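Esterase A (Caulobacter crescentus, PDB 5GKV) probably hydrolyses ester substrates as a serine hydrolase of the beta-lactamase and penicillin-binding protein superfamily. Local coordinates at residues V27-F31 with V55-G59; E40-A46 with G358-K364; F61-K65 with A219-R223. All coordinates share one frame; numbering follows the deposited sequence.

How the contacts relate
The three contacts lie on and beside the antiparallel sheet of the serine beta-lactamase-like fold. Contact 1 sets helix 25-35 against strand 52-60; contact 2, its centre about 9 Å away, pairs strand 42-49 with strand 356-362. Strands 52-60 and 42-49 are sheet neighbours, and Asp56 of contact 1 forms a salt bridge with Arg44 of contact 2. A strand from near the C-terminus thus pairs beside the N-terminal hairpin, joining both ends of the chain in one sheet. Contact 3 joins two loops that follow contact 1 in the chain and fall between the segments of contact 2; its centre is about 12 Å from that of contact 2, which it meets at Leu41 and Asn363, and 19 Å from that of contact 1.

Contact 1 of 3, residues V27-F31 with V55-G59; sequences VREVF and VDLMG
Leu57 reaches off its strand into the helix and meets both Arg28 and Phe31. Its CG stands anti to the carbonyl carbon (chi1 -67°), and the two methyls then take separate jobs. CD1 presses on the helix backbone, 3.6 Å from Arg28 CA, while CD2 lies over one face of the Arg28 guanidinium, toward its rim. The arginine chain bends at chi3, and the two side chains cross at about a right angle. Closer to the strand, Leu57 CB sits over the face of the Phe31 ring in a CH-pi contact, 3.9 Å from the ring centroid and 14° off its normal.

The helix runs along the sheet nearly parallel to strand 52-60, with 9.9 Å between the axes of the two short segments. This is the N-terminal helix of the serine beta-lactamase-like fold, covering one face of the antiparallel sheet beside the C-terminal helix 373-384, whose Leu378 also touches Phe31.

Phe31 has its CG anti to the backbone N (chi1 -166°), which sends the ring down to the strand backbone. There CZ comes 3.4 Å from Leu57 O, and the ring edge faces Met58 C and Gly59 N, with CE2 3.7 Å from the latter. One turn earlier on the helix, Val27 meets Val55 through a single methyl from each, CG1 to CG1 at 4.0 Å, and Val27 also packs on Phe45 of the adjoining strand.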
# COMPACT_ATOMS: atom_id res chain seq x y z
N VAL A 27 -16.90 4.82 16.58
CA VAL A 27 -16.38 4.89 15.21
C VAL A 27 -17.34 5.68 14.32
O VAL A 27 -16.91 6.55 13.55
CB VAL A 27 -16.13 3.48 14.66
CG1 VAL A 27 -15.61 3.56 13.23
CG2 VAL A 27 -15.10 2.76 15.54
N ARG A 28 -18.64 5.38 14.41
CA ARG A 28 -19.61 6.13 13.61
C ARG A 28 -19.57 7.62 13.95
O ARG A 28 -19.65 8.47 13.05
CB ARG A 28 -21.03 5.58 13.81
CG ARG A 28 -22.09 6.32 12.98
CD ARG A 28 -23.53 5.90 13.31
NE ARG A 28 -23.84 4.47 13.14
CZ ARG A 28 -24.37 3.91 12.04
NH1 ARG A 28 -24.63 4.64 10.96
NH2 ARG A 28 -24.63 2.61 12.02
N GLU A 29 -19.42 7.96 15.24
CA GLU A 29 -19.35 9.36 15.63
C GLU A 29 -18.16 10.06 14.99
O GLU A 29 -18.29 11.17 14.45
CB GLU A 29 -19.26 9.47 17.15
CG GLU A 29 -20.52 9.07 17.88
CD GLU A 29 -21.53 10.20 17.96
OE1 GLU A 29 -21.12 11.38 17.88
OE2 GLU A 29 -22.73 9.90 18.12
N VAL A 30 -16.98 9.44 15.07
CA VAL A 30 -15.77 10.02 14.49
C VAL A 30 -15.90 10.11 12.97
O VAL A 30 -15.52 11.12 12.36
CB VAL A 30 -14.54 9.19 14.90
CG1 VAL A 30 -13.30 9.64 14.11
CG2 VAL A 30 -14.30 9.33 16.42
N PHE A 31 -16.44 9.05 12.35
CA PHE A 31 -16.67 9.03 10.91
C PHE A 31 -17.55 10.21 10.50
O PHE A 31 -17.20 10.98 9.60
CB PHE A 31 -17.32 7.69 10.53
CG PHE A 31 -17.31 7.38 9.05
CD1 PHE A 31 -16.16 6.95 8.41
CD2 PHE A 31 -18.48 7.49 8.31
CE1 PHE A 31 -16.16 6.65 7.04
CE2 PHE A 31 -18.49 7.19 6.94
CZ PHE A 31 -17.33 6.76 6.31
N VAL A 55 -17.30 -3.38 11.27
CA VAL A 55 -17.72 -2.02 10.96
C VAL A 55 -17.45 -1.79 9.49
O VAL A 55 -16.36 -2.11 9.00
CB VAL A 55 -16.95 -0.97 11.80
CG1 VAL A 55 -17.40 0.47 11.41
CG2 VAL A 55 -17.12 -1.24 13.30
N ASP A 56 -18.43 -1.25 8.78
CA ASP A 56 -18.26 -0.91 7.37
C ASP A 56 -19.15 0.29 7.10
O ASP A 56 -20.35 0.13 6.86
CB ASP A 56 -18.60 -2.11 6.49
CG ASP A 56 -18.56 -1.79 5.01
OD1 ASP A 56 -17.90 -0.81 4.62
OD2 ASP A 56 -19.21 -2.53 4.22
N LEU A 57 -18.58 1.49 7.18
CA LEU A 57 -19.33 2.73 7.06
C LEU A 57 -18.95 3.47 5.79
O LEU A 57 -17.78 3.54 5.43
CB LEU A 57 -19.08 3.64 8.26
CG LEU A 57 -19.62 3.15 9.59
CD1 LEU A 57 -19.14 4.10 10.66
CD2 LEU A 57 -21.14 3.07 9.56
N MET A 58 -19.96 4.07 5.15
CA MET A 58 -19.83 4.82 3.90
C MET A 58 -20.39 6.22 4.09
O MET A 58 -21.39 6.40 4.79
CB MET A 58 -20.61 4.12 2.78
CG MET A 58 -19.99 2.79 2.32
SD MET A 58 -21.19 1.83 1.38
CE MET A 58 -22.27 1.30 2.73
N GLY A 59 -19.77 7.22 3.46
CA GLY A 59 -20.32 8.56 3.50
C GLY A 59 -19.94 9.36 2.28
O GLY A 59 -18.94 9.06 1.61

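Contact 2 of 3, residues E40-A46 with G358-K364; sequences ELGARFA and GAYVMNK
Between Gly42-Ala46 and Gly358-Met362 the backbones form a regular antiparallel ladder. Arg44 with Val361 and Ala46 with Ala359 are hydrogen-bonded pairs, each joined by two N-H...O bonds; Ala43 with Met362 and Phe45 with Tyr360 are non-hydrogen-bonded pairs. Beyond the last bridge, Asn363 N still bonds to Gly42 O.

Side chains add two more hydrogen bonds. Asn363 CG lies between its backbone N and carbonyl carbon (chi1 59°), bringing OD1 to 2.7 Å from Gly42 N, which donates in the plane of the Asn363 side-chain amide, on an OD1 lone pair. Tyr360 OH donates to the syn lone pair of Glu40 OE2 at 2.7 Å, and that oxygen lies at the ring's edge, near its plane. The other carboxylate oxygen, OE1, makes a salt bridge with Arg374. A water accepts from Leu41 N and Lys364 N and lies 2.7 Å from Glu40 OE1, tying the two loops together.

Among the apolar contacts, Ala43 CB touches Met362 CB at 3.8 Å, and Phe45 offers its ring edge to Tyr360, Phe45 CD1 to Tyr360 CB 4.0 Å.

These are central strands of the beta-lactamase-like sheet, lying between strands 52-60 and 347-351. Helices 25-35 and 373-384 cover the face bearing Phe45 and Tyr360; helix 270-281 packs on the other, against Arg44, Ala46 and Ala359.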
# COMPACT_ATOMS: atom_id res chain seq x y z
N GLU A 40 -14.23 15.86 3.81
CA GLU A 40 -14.26 14.70 2.94
C GLU A 40 -14.90 15.05 1.61
O GLU A 40 -15.60 16.07 1.48
CB GLU A 40 -15.06 13.54 3.57
CG GLU A 40 -14.48 12.98 4.86
CD GLU A 40 -13.29 12.03 4.64
OE1 GLU A 40 -12.58 12.14 3.61
OE2 GLU A 40 -13.07 11.16 5.52
N LEU A 41 -14.68 14.17 0.63
CA LEU A 41 -15.59 14.05 -0.51
C LEU A 41 -16.42 12.78 -0.29
O LEU A 41 -17.58 12.87 0.09
CB LEU A 41 -14.82 14.01 -1.83
CG LEU A 41 -15.65 13.84 -3.11
CD1 LEU A 41 -16.72 14.96 -3.20
CD2 LEU A 41 -14.75 13.85 -4.35
N GLY A 42 -15.82 11.61 -0.49
CA GLY A 42 -16.43 10.37 -0.08
C GLY A 42 -15.41 9.47 0.60
O GLY A 42 -14.19 9.62 0.39
N ALA A 43 -15.90 8.54 1.41
CA ALA A 43 -14.99 7.68 2.15
C ALA A 43 -15.70 6.42 2.63
O ALA A 43 -16.93 6.39 2.79
CB ALA A 43 -14.37 8.42 3.35
N ARG A 44 -14.91 5.40 2.88
CA ARG A 44 -15.40 4.17 3.48
C ARG A 44 -14.37 3.68 4.49
O ARG A 44 -13.16 3.73 4.23
CB ARG A 44 -15.68 3.11 2.40
CG ARG A 44 -16.46 1.89 2.89
CD ARG A 44 -16.78 0.97 1.72
NE ARG A 44 -17.69 -0.13 2.06
CZ ARG A 44 -18.10 -1.02 1.16
NH1 ARG A 44 -17.66 -0.95 -0.09
NH2 ARG A 44 -18.92 -1.99 1.52
N PHE A 45 -14.84 3.25 5.65
CA PHE A 45 -13.96 2.75 6.70
C PHE A 45 -14.48 1.39 7.13
O PHE A 45 -15.66 1.25 7.45
CB PHE A 45 -13.90 3.67 7.92
CG PHE A 45 -13.02 3.14 9.04
CD1 PHE A 45 -11.63 3.16 8.92
CD2 PHE A 45 -13.58 2.62 10.21
CE1 PHE A 45 -10.81 2.67 9.94
CE2 PHE A 45 -12.77 2.13 11.24
CZ PHE A 45 -11.38 2.15 11.11
N ALA A 46 -13.59 0.41 7.16
CA ALA A 46 -13.95 -0.94 7.53
C ALA A 46 -13.00 -1.42 8.62
O ALA A 46 -11.80 -1.17 8.56
CB ALA A 46 -13.90 -1.89 6.32
N GLY A 358 -7.95 -3.25 9.55
CA GLY A 358 -8.85 -2.21 9.06
C GLY A 358 -8.30 -1.54 7.82
O GLY A 358 -7.14 -1.73 7.43
N ALA A 359 -9.16 -0.72 7.21
CA ALA A 359 -8.72 0.08 6.09
C ALA A 359 -9.58 1.33 6.00
O ALA A 359 -10.79 1.28 6.25
CB ALA A 359 -8.80 -0.70 4.77
N TYR A 360 -8.95 2.44 5.64
CA TYR A 360 -9.63 3.70 5.35
C TYR A 360 -9.35 4.04 3.89
O TYR A 360 -8.18 4.11 3.49
CB TYR A 360 -9.12 4.80 6.28
CG TYR A 360 -9.54 6.20 5.91
CD1 TYR A 360 -10.83 6.66 6.19
CD2 TYR A 360 -8.64 7.08 5.32
CE1 TYR A 360 -11.21 7.96 5.86
CE2 TYR A 360 -9.00 8.35 4.99
CZ TYR A 360 -10.29 8.80 5.26
OH TYR A 360 -10.64 10.09 4.93
N VAL A 361 -10.41 4.23 3.11
CA VAL A 361 -10.26 4.48 1.67
C VAL A 361 -11.12 5.69 1.33
O VAL A 361 -12.33 5.69 1.59
CB VAL A 361 -10.68 3.25 0.84
CG1 VAL A 361 -10.59 3.58 -0.65
CG2 VAL A 361 -9.78 2.03 1.19
N MET A 362 -10.50 6.72 0.77
CA MET A 362 -11.23 7.96 0.52
C MET A 362 -10.76 8.56 -0.79
O MET A 362 -9.74 8.16 -1.34
CB MET A 362 -11.04 8.97 1.67
CG MET A 362 -9.69 9.74 1.65
SD MET A 362 -8.15 8.76 1.59
CE MET A 362 -7.32 9.57 0.22
N ASN A 363 -11.50 9.56 -1.28
CA ASN A 363 -11.10 10.17 -2.54
C ASN A 363 -10.74 11.65 -2.44
O ASN A 363 -10.21 12.19 -3.42
CB ASN A 363 -12.18 9.97 -3.63
CG ASN A 363 -13.54 10.55 -3.26
OD1 ASN A 363 -13.76 10.97 -2.13
ND2 ASN A 363 -14.46 10.55 -4.22
N LYS A 364 -10.96 12.30 -1.31
CA LYS A 364 -10.39 13.63 -1.08
C LYS A 364 -8.97 13.48 -0.52
O LYS A 364 -8.78 12.99 0.60
CB LYS A 364 -11.28 14.46 -0.16
CG LYS A 364 -10.70 15.87 0.10
CD LYS A 364 -11.67 16.70 0.94
CE LYS A 364 -11.07 18.06 1.32
NZ LYS A 364 -10.81 18.90 0.11
O HOH W 1 -12.83 11.89 0.98

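Contact 3 of 3, residues F61-K65 with A219-R223; sequences FADRK and ADLMR
Asp220 OD2 is gripped by two donors: Arg64 N, 2.9 Å away with an N-H...O angle of 166°, and a water at 2.7 Å. The backbone N-H arrives on the anti lone pair, the side away from the other carboxylate oxygen. That water also accepts a weak bond from Lys65 N, bridging the aspartate to the next peptide. Both segments are irregular loops at the surface of the beta-lactamase-like fold: 61-65 follows strand 52-60 of the sheet, and 219-223 comes from the long chain between strand 206-208 and helix 235-241. Asn363 ND2 bonds to both Asp220 O and Phe61 O, so Asn363, just past the end of strand 356-362, joins the two loops through its amide.

Asp220 CG stands anti to its own carbonyl carbon (chi1 -67°), which turns the carboxylate to the 61-65 loop. Arg64 then folds back across Asp220: its chain bends at chi3, and the guanidinium lies stacked on the carboxylate with the planes 11° apart. No N-H points at the acid there, so any attraction between them would come from charge alone. Asp220 CB covers one face of the guanidinium toward its rim. Next to this, Ala62 O receives a weak bond from Asp220 N, and the methyls of Ala62 and Ala219 come within 4.3 Å of each other. Arg223 NH2 lies 3.3 Å from Arg64 CD, and the two like-charged guanidinium groups come close, with no hydrogen bond between them. Arg64 NH1 donates to Leu221 O at 2.6 Å, the oxygen lying in the guanidinium plane.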
# COMPACT_ATOMS: atom_id res chain seq x y z
N PHE A 61 -19.57 11.21 -1.35
CA PHE A 61 -19.77 11.12 -2.80
C PHE A 61 -18.58 10.53 -3.53
O PHE A 61 -17.42 10.75 -3.15
CB PHE A 61 -20.09 12.52 -3.36
CG PHE A 61 -21.24 13.16 -2.66
CD1 PHE A 61 -21.02 13.98 -1.54
CD2 PHE A 61 -22.54 12.87 -3.03
CE1 PHE A 61 -22.10 14.54 -0.86
CE2 PHE A 61 -23.62 13.44 -2.34
CZ PHE A 61 -23.39 14.27 -1.25
N ALA A 62 -18.89 9.78 -4.59
CA ALA A 62 -17.87 9.20 -5.44
C ALA A 62 -17.34 10.20 -6.45
O ALA A 62 -16.19 10.08 -6.89
CB ALA A 62 -18.44 7.98 -6.18
N ASP A 63 -18.13 11.21 -6.80
CA ASP A 63 -17.82 12.13 -7.89
C ASP A 63 -17.56 13.55 -7.38
O ASP A 63 -18.10 13.96 -6.35
CB ASP A 63 -18.96 12.15 -8.92
CG ASP A 63 -20.26 12.71 -8.35
OD1 ASP A 63 -20.62 12.38 -7.19
OD2 ASP A 63 -20.93 13.50 -9.05
N ARG A 64 -16.73 14.30 -8.12
CA ARG A 64 -16.43 15.67 -7.71
C ARG A 64 -17.67 16.56 -7.74
O ARG A 64 -17.74 17.53 -6.98
CB ARG A 64 -15.33 16.28 -8.59
CG ARG A 64 -13.90 15.87 -8.14
CD ARG A 64 -12.81 16.45 -9.07
NE ARG A 64 -13.01 16.05 -10.45
CZ ARG A 64 -12.38 15.02 -11.03
NH1 ARG A 64 -11.51 14.31 -10.33
NH2 ARG A 64 -12.61 14.72 -12.30
N LYS A 65 -18.67 16.24 -8.57
CA LYS A 65 -19.91 17.02 -8.62
C LYS A 65 -20.85 16.75 -7.45
O LYS A 65 -21.86 17.45 -7.31
CB LYS A 65 -20.66 16.74 -9.93
CG LYS A 65 -20.02 17.34 -11.17
CD LYS A 65 -20.95 17.20 -12.37
CE LYS A 65 -20.20 16.87 -13.65
NZ LYS A 65 -21.18 16.65 -14.77
N ALA A 219 -14.05 5.98 -8.27
CA ALA A 219 -14.34 7.32 -7.77
C ALA A 219 -13.45 8.35 -8.42
O ALA A 219 -12.28 8.09 -8.72
CB ALA A 219 -14.14 7.36 -6.25
N ASP A 220 -13.99 9.55 -8.65
CA ASP A 220 -13.16 10.72 -8.91
C ASP A 220 -12.24 10.98 -7.72
O ASP A 220 -12.62 10.78 -6.57
CB ASP A 220 -14.00 12.00 -9.08
CG ASP A 220 -14.85 11.99 -10.33
OD1 ASP A 220 -14.62 11.17 -11.23
OD2 ASP A 220 -15.76 12.84 -10.38
N LEU A 221 -11.08 11.53 -8.01
CA LEU A 221 -10.18 12.02 -6.98
C LEU A 221 -10.22 13.54 -6.93
O LEU A 221 -10.43 14.22 -7.94
CB LEU A 221 -8.75 11.55 -7.25
CG LEU A 221 -8.58 10.03 -7.25
CD1 LEU A 221 -7.18 9.67 -7.71
CD2 LEU A 221 -8.84 9.51 -5.84
N MET A 222 -10.05 14.07 -5.73
CA MET A 222 -9.82 15.49 -5.53
C MET A 222 -8.39 15.64 -5.05
O MET A 222 -8.02 15.11 -4.00
CB MET A 222 -10.80 16.08 -4.52
CG MET A 222 -10.72 17.59 -4.42
SD MET A 222 -11.89 18.21 -3.21
CE MET A 222 -12.81 16.72 -2.86
N ARG A 223 -7.58 16.35 -5.83
CA ARG A 223 -6.16 16.47 -5.56
C ARG A 223 -5.94 17.39 -4.35
O ARG A 223 -6.83 18.14 -3.95
CB ARG A 223 -5.43 16.98 -6.81
CG ARG A 223 -5.60 18.48 -7.15
CD ARG A 223 -7.07 18.91 -7.37
NE ARG A 223 -7.76 17.98 -8.26
CZ ARG A 223 -9.08 17.88 -8.39
NH1 ARG A 223 -9.91 18.64 -7.67
NH2 ARG A 223 -9.57 16.99 -9.24
O HOH W 2 -9.90 11.44 -10.92
O HOH W 3 -17.59 14.63 -11.34